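Local coordinates for enoyl-CoA hydratase/isomerase family protein (Pseudomonas syringae pv. tomato, PDB 3OT6) that belongs to the enoyl-CoA hydratase/isomerase family and probably acts on acyl-CoA thioesters, its exact substrate and reaction being unassigned, at residues Pro102-Ala107 against Pro125-Leu130; Lys25-Ser30 against Pro57-Gly62. One frame throughout, in Å; residues are numbered along the deposited sequence.

Interaction 2 closes along the chain before interaction 1 opens. Their centres lie about 9 Å apart, on the same side of the chain's centre. Both reach the small mixed sheet in which strand 103-106 lies between strands 58-59 and 128-129. Interaction 1 is the pairing of 103-106 with 128-129. Interaction 2 joins segment 57-62 to the loop between strand 16-21 and helix 31-46. The two meet through probable backbone hydrogen bonds, H104 O to L60 N at 2.8 Å and V106 N to S61 O at 3.0 Å. Segments 25-30, 57-62, 102-107 and 125-130 thus lie in order, and backbone bonding runs from the loop through the small sheet of this crotonase-like fold.

Interaction 1. Residues Pro102-Ala107 against Pro125-Leu130; sequences PGHAVA and PFSIGL
G103 sets its CA over one face of the F126 ring, 3.4 Å from the ring centroid and 15° off the normal, a CH-pi contact. P125 CD covers the opposite face, offset toward the rim. H104 meets the same phenyl ring in another way. The F126 edge points at the imidazole face in a T-shaped pair, centroids 5.2 Å apart and planes at 82°. The H104 CG is anti to its carbonyl carbon (chi1 -65°), which brings the ring alongside 125-127. A water bonded to P125 O and S127 OG also makes a weak bond to H104 NE2.

From A105 onward the segments form a parallel strand pair of the small sheet in this crotonase-like fold. A105 N donates to S127 O at 2.9 Å, and A105 O accepts from G129 N at 2.9 Å. A105 CB packs near I128 CG1 on the sheet face covered by L113. V106 CA adds a CA-H...O contact to G129 O. A107 N donates to that same oxygen at 2.8 Å, just before helix 108-113. These three backbone bonds fix the register, while the F126 ring can lie this close to G103 CA because glycine has no side chain there.

Interaction 2. Residues Lys25-Ser30 against Pro57-Gly62; sequences KVNAIS and PGILSG
I59 packs its CG1 branch against the backbone of V26. CG1 is anti to the backbone N (chi1 -176°), which places it 3.8 Å from V26 O. I59 CD1 comes within 4.4 Å of V26 CB. I59 CG2 lies 4.1 Å from N27 ND2.

L60 contributes its backbone oxygen, while its CB points away from the loop. N27 ND2 donates to L60 O at 3.0 Å. The donor sits above the carbonyl plane, 51° out of it, and the acceptor is tilted from the amide plane of N27. The other end of this amide, N27 OD1, accepts from N23 N. The amide is therefore held at both ends, which fixes its rotation.

S61 OG donates to N27 O at 2.7 Å, from 40° out of the carbonyl plane. The same oxygen accepts from G63 N, so the hydroxyl both gives and receives. I29 CD1 packs 3.3 Å from S61 OG. G62 N closes the set with a backbone bond to V26 O at 2.8 Å.

In this crotonase-like fold the loop 25-30, which follows strand 16-21, is thus bonded along the corner that the chain turns at L60. N27 and I29 touch L21 of strand 16-21, and S30 OG caps V33 N of helix 31-46. L60 packs on A105 of strand 103-106 and on L113 of helix 108-113.

Interaction 1. Residues Pro102-Ala107 against Pro125-Leu130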
# COMPACT_ATOMS: atom_id res chain seq x y z
N PRO A 102 -2.47 10.76 2.60
CA PRO A 102 -2.56 12.19 2.96
C PRO A 102 -1.51 13.14 2.33
O PRO A 102 -1.45 14.31 2.68
CB PRO A 102 -2.52 12.19 4.51
CG PRO A 102 -2.05 10.85 4.93
CD PRO A 102 -1.83 9.99 3.68
N GLY A 103 -0.73 12.66 1.36
CA GLY A 103 0.25 13.50 0.71
C GLY A 103 1.10 12.70 -0.26
O GLY A 103 0.59 12.24 -1.33
N HIS A 104 2.38 12.57 0.07
CA HIS A 104 3.38 11.82 -0.72
C HIS A 104 3.20 10.32 -0.54
O HIS A 104 2.88 9.84 0.57
CB HIS A 104 4.80 12.16 -0.23
CG HIS A 104 5.20 13.58 -0.45
ND1 HIS A 104 5.45 14.45 0.59
CD2 HIS A 104 5.38 14.29 -1.59
CE1 HIS A 104 5.76 15.64 0.10
NE2 HIS A 104 5.72 15.57 -1.22
N ALA A 105 3.49 9.55 -1.58
CA ALA A 105 3.58 8.10 -1.45
C ALA A 105 4.64 7.59 -2.44
O ALA A 105 4.47 7.69 -3.66
CB ALA A 105 2.20 7.46 -1.71
N VAL A 106 5.78 7.12 -1.95
CA VAL A 106 6.94 6.90 -2.82
C VAL A 106 7.42 5.50 -2.56
O VAL A 106 7.45 5.06 -1.40
CB VAL A 106 8.07 7.89 -2.51
CG1 VAL A 106 9.36 7.61 -3.34
CG2 VAL A 106 7.62 9.35 -2.73
N ALA A 107 7.79 4.79 -3.63
CA ALA A 107 8.44 3.45 -3.57
C ALA A 107 7.44 2.53 -2.83
O ALA A 107 6.26 2.57 -3.19
CB ALA A 107 9.83 3.52 -2.92
N PRO A 125 1.09 19.74 -3.31
CA PRO A 125 2.43 19.61 -3.92
C PRO A 125 3.06 18.26 -3.58
O PRO A 125 4.17 18.22 -3.03
CB PRO A 125 3.22 20.75 -3.26
CG PRO A 125 2.55 20.95 -1.87
CD PRO A 125 1.06 20.63 -2.12
N PHE A 126 2.36 17.16 -3.87
CA PHE A 126 2.82 15.85 -3.38
C PHE A 126 3.37 15.03 -4.50
O PHE A 126 3.06 15.30 -5.65
CB PHE A 126 1.70 15.16 -2.66
CG PHE A 126 1.15 15.96 -1.50
CD1 PHE A 126 1.94 16.17 -0.36
CD2 PHE A 126 -0.12 16.50 -1.55
CE1 PHE A 126 1.46 16.89 0.71
CE2 PHE A 126 -0.64 17.22 -0.47
CZ PHE A 126 0.14 17.41 0.68
N SER A 127 4.26 14.11 -4.19
CA SER A 127 4.73 13.18 -5.21
C SER A 127 4.22 11.79 -4.90
O SER A 127 4.36 11.30 -3.74
CB SER A 127 6.26 13.11 -5.22
OG SER A 127 6.72 14.41 -5.46
N ILE A 128 3.71 11.12 -5.92
CA ILE A 128 3.39 9.73 -5.77
C ILE A 128 4.09 8.96 -6.88
O ILE A 128 3.93 9.31 -8.08
CB ILE A 128 1.91 9.52 -5.89
CG1 ILE A 128 1.17 10.19 -4.72
CG2 ILE A 128 1.62 8.05 -6.04
CD1 ILE A 128 -0.26 10.33 -4.97
N GLY A 129 4.88 7.94 -6.53
CA GLY A 129 5.51 7.19 -7.57
C GLY A 129 6.55 6.25 -7.05
O GLY A 129 6.71 6.15 -5.86
N LEU A 130 7.29 5.64 -7.97
CA LEU A 130 8.19 4.59 -7.71
C LEU A 130 9.59 5.07 -8.11
O LEU A 130 9.96 5.06 -9.30
CB LEU A 130 7.78 3.35 -8.54
CG LEU A 130 6.40 2.79 -8.21
CD1 LEU A 130 6.07 1.59 -9.13
CD2 LEU A 130 6.26 2.42 -6.71
O HOH W 1 6.38 16.94 -4.22

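Interaction 2. Residues Lys25-Ser30 against Pro57-Gly62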
# COMPACT_ATOMS: atom_id res chain seq x y z
N LYS A 25 9.85 10.70 10.49
CA LYS A 25 9.61 11.83 9.58
C LYS A 25 8.85 11.44 8.30
O LYS A 25 8.04 12.22 7.81
CB LYS A 25 10.97 12.47 9.24
CG LYS A 25 11.00 14.01 8.96
CD LYS A 25 11.38 14.85 10.25
CE LYS A 25 10.49 16.16 10.30
NZ LYS A 25 10.83 17.10 11.40
N VAL A 26 9.10 10.26 7.74
CA VAL A 26 8.58 9.93 6.39
C VAL A 26 7.78 8.61 6.32
O VAL A 26 7.58 8.03 5.21
CB VAL A 26 9.75 9.85 5.35
CG1 VAL A 26 10.33 11.27 5.05
CG2 VAL A 26 10.84 8.86 5.80
N ASN A 27 7.36 8.12 7.50
CA ASN A 27 6.70 6.84 7.62
C ASN A 27 7.45 5.70 6.93
O ASN A 27 6.85 4.90 6.21
CB ASN A 27 5.27 6.93 7.09
CG ASN A 27 4.30 7.61 8.07
OD1 ASN A 27 4.52 7.63 9.27
ND2 ASN A 27 3.17 8.09 7.55
N ALA A 28 8.75 5.58 7.13
CA ALA A 28 9.47 4.47 6.52
C ALA A 28 8.82 3.13 6.90
O ALA A 28 8.28 2.98 7.99
CB ALA A 28 10.96 4.50 6.90
N ILE A 29 8.89 2.16 6.00
CA ILE A 29 8.39 0.84 6.23
C ILE A 29 9.58 0.06 6.78
O ILE A 29 10.50 -0.31 6.05
CB ILE A 29 7.83 0.22 4.92
CG1 ILE A 29 6.84 1.16 4.23
CG2 ILE A 29 7.17 -1.15 5.17
CD1 ILE A 29 5.65 1.67 5.11
N SER A 30 9.57 -0.16 8.08
CA SER A 30 10.63 -0.89 8.77
C SER A 30 10.11 -2.28 9.07
O SER A 30 8.93 -2.55 8.82
CB SER A 30 10.98 -0.19 10.07
OG SER A 30 9.83 -0.13 10.93
N PRO A 57 -0.04 13.71 8.33
CA PRO A 57 -0.31 14.76 7.33
C PRO A 57 0.87 14.94 6.37
O PRO A 57 2.01 14.89 6.80
CB PRO A 57 -0.49 16.02 8.18
CG PRO A 57 -1.05 15.47 9.49
CD PRO A 57 -0.22 14.20 9.71
N GLY A 58 0.54 15.09 5.09
CA GLY A 58 1.49 15.30 4.05
C GLY A 58 2.23 14.06 3.61
O GLY A 58 3.01 14.12 2.66
N ILE A 59 2.04 12.92 4.28
CA ILE A 59 2.77 11.71 3.88
C ILE A 59 2.08 10.35 4.20
O ILE A 59 1.79 10.04 5.39
CB ILE A 59 4.21 11.72 4.45
CG1 ILE A 59 4.98 10.53 3.96
CG2 ILE A 59 4.19 11.74 5.96
CD1 ILE A 59 6.13 10.91 3.08
N LEU A 60 1.87 9.52 3.16
CA LEU A 60 1.53 8.11 3.33
C LEU A 60 2.75 7.31 3.79
O LEU A 60 2.78 6.74 4.93
CB LEU A 60 0.89 7.49 2.09
CG LEU A 60 0.60 5.97 2.23
CD1 LEU A 60 -0.30 5.71 3.44
CD2 LEU A 60 -0.01 5.35 0.91
N SER A 61 3.78 7.27 2.93
CA SER A 61 5.04 6.65 3.30
C SER A 61 6.04 6.91 2.21
O SER A 61 5.69 6.92 1.03
CB SER A 61 4.88 5.16 3.50
OG SER A 61 6.13 4.56 3.64
N GLY A 62 7.30 7.15 2.60
CA GLY A 62 8.39 7.43 1.65
C GLY A 62 9.05 6.12 1.27
O GLY A 62 10.03 6.12 0.55